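Local coordinates for lipolytic enzyme, g-d-s-l (PDB 2W47), which contains a family 6 carbohydrate-binding module, a beta-sandwich domain that binds a glycan and a calcium ion, at residues 24-28 with 29-33; 48-51 with 52-56. All blocks are in the same frame, centred on the assembly; numbering follows the deposited sequence. Where two conformers were deposited one is given.

Contact 1. Residues 24-28 with 29-33; sequences AGYTG and SCYVN. With CA (calcium ion), chain C; AQA (4-deoxy-beta-L-threo-hex-4-enopyranuronic acid), chain B.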
ATOM      1  N   ALA A  24       2.038  11.657 -13.890  1.00 10.23           N
ATOM      2  CA  ALA A  24       1.076  12.585 -13.314  1.00 10.22           C
ATOM      3  C   ALA A  24      -0.053  11.877 -12.572  1.00 10.50           C
ATOM      4  O   ALA A  24      -0.364  10.719 -12.857  1.00 10.28           O
ATOM      5  CB  ALA A  24       0.503  13.492 -14.407  1.00 11.44           C
ATOM      6  N   GLY A  25      -0.667  12.586 -11.634  1.00 10.28           N
ATOM      7  CA  GLY A  25      -1.867  12.103 -10.962  1.00 10.26           C
ATOM      8  C   GLY A  25      -1.655  11.666  -9.529  1.00 10.14           C
ATOM      9  O   GLY A  25      -2.621  11.415  -8.808  1.00 10.50           O
ATOM     10  N   TYR A  26      -0.392  11.594  -9.102  1.00  9.59           N
ATOM     11  CA  TYR A  26      -0.090  11.302  -7.709  1.00  9.85           C
ATOM     12  C   TYR A  26      -0.487  12.508  -6.855  1.00  9.60           C
ATOM     13  O   TYR A  26      -0.775  13.597  -7.378  1.00 10.65           O
ATOM     14  CB  TYR A  26       1.400  10.958  -7.513  1.00  9.73           C
ATOM     15  CG  TYR A  26       2.344  12.103  -7.826  1.00  9.50           C
ATOM     16  CD1 TYR A  26       2.718  13.014  -6.842  1.00  8.92           C
ATOM     17  CD2 TYR A  26       2.849  12.282  -9.110  1.00  9.39           C
ATOM     18  CE1 TYR A  26       3.575  14.067  -7.126  1.00  9.75           C
ATOM     19  CE2 TYR A  26       3.706  13.329  -9.407  1.00 10.41           C
ATOM     20  CZ  TYR A  26       4.067  14.213  -8.415  1.00 10.32           C
ATOM     21  OH  TYR A  26       4.914  15.255  -8.735  1.00 11.58           O
ATOM     22  N   THR A  27      -0.501  12.303  -5.543  1.00  9.55           N
ATOM     23  CA  THR A  27      -0.814  13.364  -4.587  1.00  9.88           C
ATOM     24  C   THR A  27       0.381  13.569  -3.664  1.00  9.95           C
ATOM     25  O   THR A  27       1.265  12.714  -3.562  1.00  9.98           O
ATOM     26  CB  THR A  27      -2.074  13.044  -3.750  1.00 10.22           C
ATOM     27  OG1 THR A  27      -1.875  11.837  -3.006  1.00 10.39           O
ATOM     28  CG2 THR A  27      -3.307  12.909  -4.645  1.00 11.90           C
ATOM     29  N   GLY A  28       0.408  14.703  -2.978  1.00 10.00           N
ATOM     30  CA  GLY A  28       1.565  15.051  -2.167  1.00 10.24           C
ATOM     31  C   GLY A  28       2.807  15.206  -3.027  1.00  9.86           C
ATOM     32  O   GLY A  28       2.731  15.562  -4.201  1.00 10.38           O
ATOM     33  N   SER A  29       3.956  14.892  -2.439  1.00  9.88           N
ATOM     34  CA  SER A  29       5.229  15.220  -3.063  1.00  9.46           C
ATOM     35  C   SER A  29       5.707  14.222  -4.116  1.00  9.09           C
ATOM     36  O   SER A  29       6.507  14.579  -4.982  1.00  9.60           O
ATOM     37  CB  SER A  29       6.296  15.379  -1.985  1.00 10.15           C
ATOM     38  OG  SER A  29       6.448  14.178  -1.251  1.00 11.42           O
ATOM     39  N   CYS A  30       5.239  12.976  -4.031  1.00  8.52           N
ATOM     40  CA  CYS A  30       5.784  11.912  -4.864  1.00  8.16           C
ATOM     41  C   CYS A  30       4.999  10.631  -4.641  1.00  7.68           C
ATOM     42  O   CYS A  30       4.030  10.602  -3.887  1.00  7.74           O
ATOM     43  CB  CYS A  30       7.268  11.684  -4.516  1.00  8.66           C
ATOM     44  SG  CYS A  30       7.568  11.212  -2.785  1.00  9.77           S
ATOM     45  N   TYR A  31       5.443   9.566  -5.298  1.00  7.40           N
ATOM     46  CA  TYR A  31       4.892   8.232  -5.098  1.00  7.17           C
ATOM     47  C   TYR A  31       6.042   7.229  -5.138  1.00  7.18           C
ATOM     48  O   TYR A  31       7.171   7.579  -5.512  1.00  7.86           O
ATOM     49  CB  TYR A  31       3.833   7.920  -6.165  1.00  7.51           C
ATOM     50  CG  TYR A  31       4.373   7.921  -7.581  1.00  7.36           C
ATOM     51  CD1 TYR A  31       4.938   6.768  -8.137  1.00  8.16           C
ATOM     52  CD2 TYR A  31       4.315   9.070  -8.368  1.00  6.80           C
ATOM     53  CE1 TYR A  31       5.441   6.760  -9.434  1.00  7.62           C
ATOM     54  CE2 TYR A  31       4.803   9.074  -9.675  1.00  8.37           C
ATOM     55  CZ  TYR A  31       5.354   7.916 -10.205  1.00  7.46           C
ATOM     56  OH  TYR A  31       5.843   7.924 -11.489  1.00  8.52           O
ATOM     57  N   VAL A  32       5.754   5.993  -4.740  1.00  7.50           N
ATOM     58  CA  VAL A  32       6.755   4.928  -4.764  1.00  7.28           C
ATOM     59  C   VAL A  32       6.708   4.156  -6.073  1.00  7.50           C
ATOM     60  O   VAL A  32       5.649   3.739  -6.518  1.00  7.72           O
ATOM     61  CB  VAL A  32       6.553   3.923  -3.615  1.00  7.47           C
ATOM     62  CG1 VAL A  32       7.675   2.896  -3.614  1.00  8.21           C
ATOM     63  CG2 VAL A  32       6.508   4.635  -2.276  1.00  8.06           C
ATOM     64  N   ASN A  33       7.879   3.966  -6.672  1.00  7.31           N
ATOM     65  CA  ASN A  33       8.053   3.081  -7.813  1.00  7.44           C
ATOM     66  C   ASN A  33       8.983   1.956  -7.388  1.00  7.63           C
ATOM     67  O   ASN A  33      10.154   2.194  -7.096  1.00  7.56           O
ATOM     68  CB  ASN A  33       8.611   3.880  -8.995  1.00  7.94           C
ATOM     69  CG  ASN A  33       9.061   3.013 -10.157  1.00 10.18           C
ATOM     70  OD1 ASN A  33       8.797   1.810 -10.212  1.00  9.91           O
ATOM     71  ND2 ASN A  33       9.781   3.630 -11.087  1.00 13.67           N
TER
HETATM   72 CA    CA C1137       8.329  -0.295 -10.801  1.00 13.23          CA
HETATM   73  O6A AQA B   2       7.127  -0.897 -14.783  1.00 15.19           O
HETATM   74  C6  AQA B   2       7.111   0.040 -13.937  1.00 16.56           C
HETATM   75  O6B AQA B   2       7.115  -0.172 -12.697  1.00 16.51           O
HETATM   76  C5  AQA B   2       7.081   1.300 -14.373  1.00 16.81           C
HETATM   77  O5  AQA B   2       7.046   1.492 -15.817  1.00 18.59           O
HETATM   78  C4  AQA B   2       7.054   2.343 -13.511  1.00 17.67           C
HETATM   79  C3  AQA B   2       7.251   3.758 -14.018  1.00 18.65           C
HETATM   80  O3  AQA B   2       6.677   4.724 -13.126  1.00 17.80           O
HETATM   81  C2  AQA B   2       6.591   3.856 -15.388  1.00 19.05           C
HETATM   82  O2  AQA B   2       6.756   5.161 -15.944  1.00 18.01           O
HETATM   83  C1  AQA B   2       7.201   2.821 -16.328  1.00 19.93           C
HETATM   84  O   HOH W   1       6.018  16.594  -6.715  1.00 10.35           O
HETATM   85  O   HOH W   2       9.890   0.372 -12.441  1.00 21.64           O
HETATM   86  O   HOH W   3       7.649  -2.428 -10.187  1.00  9.87           O
HETATM   87  O   HOH W   4       6.371   0.182  -9.213  1.00  8.79           O

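Contact 2. Residues 48-51 with 52-56; sequences APSS and GSYAL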
ATOM      1  N   ALA A  48      -3.011   3.304  15.360  1.00 13.10           N
ATOM      2  CA  ALA A  48      -4.412   2.967  15.601  1.00 13.69           C
ATOM      3  C   ALA A  48      -4.800   3.569  16.951  1.00 14.67           C
ATOM      4  O   ALA A  48      -4.247   3.174  17.982  1.00 14.68           O
ATOM      5  CB  ALA A  48      -4.618   1.455  15.593  1.00 14.07           C
ATOM      6  N   PRO A  49      -5.735   4.544  16.954  1.00 15.41           N
ATOM      7  CA  PRO A  49      -6.157   5.157  18.224  1.00 16.03           C
ATOM      8  C   PRO A  49      -6.738   4.138  19.193  1.00 16.61           C
ATOM      9  O   PRO A  49      -6.616   4.300  20.408  1.00 17.29           O
ATOM     10  CB  PRO A  49      -7.239   6.149  17.792  1.00 16.34           C
ATOM     11  CG  PRO A  49      -6.938   6.443  16.369  1.00 16.61           C
ATOM     12  CD  PRO A  49      -6.416   5.158  15.802  1.00 15.53           C
ATOM     13  N   SER A  50      -7.367   3.101  18.648  1.00 16.57           N
ATOM     14  CA  SER A  50      -7.913   2.009  19.432  1.00 17.03           C
ATOM     15  C   SER A  50      -7.744   0.707  18.670  1.00 16.70           C
ATOM     16  O   SER A  50      -7.652   0.704  17.438  1.00 16.15           O
ATOM     17  CB  SER A  50      -9.398   2.254  19.743  1.00 17.20           C
ATOM     18  OG  SER A  50     -10.131   2.543  18.566  1.00 20.10           O
ATOM     19  N   SER A  51      -7.682  -0.400  19.398  1.00 16.66           N
ATOM     20  CA  SER A  51      -7.604  -1.705  18.767  1.00 16.66           C
ATOM     21  C   SER A  51      -8.903  -1.978  18.032  1.00 16.33           C
ATOM     22  O   SER A  51      -9.980  -1.603  18.496  1.00 16.71           O
ATOM     23  CB  SER A  51      -7.328  -2.797  19.793  1.00 17.25           C
ATOM     24  OG  SER A  51      -6.090  -2.560  20.438  1.00 18.63           O
ATOM     25  N   GLY A  52      -8.799  -2.608  16.872  1.00 15.36           N
ATOM     26  CA  GLY A  52      -9.989  -2.935  16.101  1.00 14.56           C
ATOM     27  C   GLY A  52      -9.723  -3.035  14.617  1.00 14.09           C
ATOM     28  O   GLY A  52      -8.572  -3.111  14.181  1.00 13.85           O
ATOM     29  N   SER A  53     -10.800  -3.034  13.837  0.50 13.49           N
ATOM     30  CA  SER A  53     -10.712  -3.246  12.395  0.50 13.07           C
ATOM     31  C   SER A  53     -10.561  -1.924  11.655  0.50 12.52           C
ATOM     32  O   SER A  53     -11.288  -0.963  11.915  0.50 12.47           O
ATOM     33  CB  SER A  53     -11.941  -4.002  11.889  0.50 13.25           C
ATOM     34  OG  SER A  53     -12.186  -5.155  12.673  0.50 14.14           O
ATOM     35  N   TYR A  54      -9.600  -1.888  10.736  1.00 11.84           N
ATOM     36  CA  TYR A  54      -9.309  -0.692   9.951  1.00 11.38           C
ATOM     37  C   TYR A  54      -9.243  -1.045   8.487  1.00 10.93           C
ATOM     38  O   TYR A  54      -8.735  -2.103   8.123  1.00 11.32           O
ATOM     39  CB  TYR A  54      -7.973  -0.065  10.372  1.00 11.93           C
ATOM     40  CG  TYR A  54      -8.030   0.593  11.727  1.00 11.69           C
ATOM     41  CD1 TYR A  54      -8.155   1.970  11.843  1.00 11.56           C
ATOM     42  CD2 TYR A  54      -7.967  -0.167  12.890  1.00 11.83           C
ATOM     43  CE1 TYR A  54      -8.227   2.581  13.097  1.00 12.81           C
ATOM     44  CE2 TYR A  54      -8.031   0.432  14.143  1.00 12.79           C
ATOM     45  CZ  TYR A  54      -8.161   1.805  14.235  1.00 13.17           C
ATOM     46  OH  TYR A  54      -8.227   2.408  15.482  1.00 13.96           O
ATOM     47  N   ALA A  55      -9.743  -0.142   7.655  1.00 10.23           N
ATOM     48  CA  ALA A  55      -9.513  -0.224   6.220  1.00 10.34           C
ATOM     49  C   ALA A  55      -8.117   0.308   5.917  1.00  9.95           C
ATOM     50  O   ALA A  55      -7.714   1.353   6.439  1.00 10.15           O
ATOM     51  CB  ALA A  55     -10.561   0.564   5.468  1.00 10.92           C
ATOM     52  N   LEU A  56      -7.394  -0.450   5.097  1.00  9.64           N
ATOM     53  CA  LEU A  56      -6.081  -0.073   4.588  1.00  9.72           C
ATOM     54  C   LEU A  56      -6.238   0.000   3.081  1.00  9.54           C
ATOM     55  O   LEU A  56      -6.397  -1.025   2.423  1.00  9.33           O
ATOM     56  CB  LEU A  56      -5.039  -1.139   4.952  1.00  9.93           C
ATOM     57  CG  LEU A  56      -5.001  -1.621   6.407  1.00 11.03           C
ATOM     58  CD1 LEU A  56      -3.955  -2.717   6.588  1.00 12.52           C
ATOM     59  CD2 LEU A  56      -4.733  -0.454   7.337  1.00 12.75           C
TER
HETATM   60  O   HOH W   5     -10.564   4.034  16.006  1.00 43.40           O

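Contact 1. Residues 24-28 with 29-33
One water joins Y26 to S29. It lies 2.7 Å from Y26 OH, in the plane of the ring, and donates a hydrogen bond of 2.7 Å to S29 O. The bridge links the phenol end of Y26 to the turn before strand 31-34. The other end of Y26 packs on Y31, with Y26 CB 3.6 Å from Y31 CD2. Both tyrosines hold CG between the backbone N and the carbonyl carbon (chi1 64° and 62°), and the two side chains cross at about a right angle. The rings meet obliquely, centroids 5.6 Å apart and planes at 52°, with Y26 CD2 at the edge of the Y31 ring. W94 meets Y31 edge-to-face. Beyond the ring, Y31 OH is hydrogen-bonded to E20 and to N23 N. O3 of the uronic acid AQA is 3.7 Å from Y31 OH, the closest approach of this side chain to that sugar. Farther along the strand, N33 OD1 binds calcium at 2.2 Å. AQA reaches the same ion through O6B, 2.3 Å from calcium. Three waters, Y34 O and N36 OD1 complete the site. N33 ND2 is hydrogen-bonded to E20, which keeps the amide turned with OD1 toward the metal. Calcium thus bridges protein and sugar, and its charge probably offsets that of the sugar carboxylate.

Contact 2. Residues 48-51 with 52-56
Y54 reaches back along the chain to S50. Its phenol OH donates a hydrogen bond of 2.7 Å to S50 O. The bond lies in the carbonyl plane on a lone pair, with a C=O...donor angle of 136°. S50 O also sits in the plane of the Y54 ring, at its edge, where the hydroxyl can point at it without leaving the ring plane. A tyrosine at the start of a strand, bonded to the backbone four residues earlier, is a tyrosine corner. The torsion of Y54 makes this possible: CG is anti to the carbonyl carbon (chi1 -71°), and the ring leans back over the loop.

The loop wraps round the phenol end. A48 CB lies 3.7 Å from Y54 OH and 3.8 Å from Y54 CZ. P49 CD comes closer to the hydroxyl, 3.3 Å from Y54 OH, and its side chain crosses the tyrosine obliquely. These two lie on the same side of the ring plane. On the other side, a water donates to Y54 OH at 2.9 Å and is hydrogen-bonded to S50 OG at 3.0 Å. S50 OG stands between its own backbone N and carbonyl carbon (chi1 52°), which places it on the water side. S51 turns away from the strand, and its OG is hydrogen-bonded to Q105 N. The backbone angles of G52 leave no room for a side chain beside S51 O, which calls for glycine.

L103 and V128 also pack against Y54, which is buried. The phenol OH therefore gives its hydrogen to a main-chain carbonyl and accepts one from a water, and this ties the loop to the strand.

How the contacts relate
The two contacts follow in series along the chain, contact 1 first. The centres of contacts 1 and 2 are about 25 Å apart. The nearest atoms of contacts 1 and 2 are about 14 Å apart, and the two lie at opposite ends of the beta sandwich. Contact 1 leads into strand 31-34, which pairs with 17-20 in a small two-stranded sheet beside the glycan and calcium. Contact 2 carries the chain from strand 41-48 of the five-stranded sheet to strand 52-61 of the four-stranded sheet. Strands 52-61 and 122-130 link the two regions: G25 is hydrogen-bonded to R59 and T27 to D124, while L56 packs on L126 and V128. The glycan- and calcium-binding end and the remote turn are thus joined by the same strands of the four-stranded sheet.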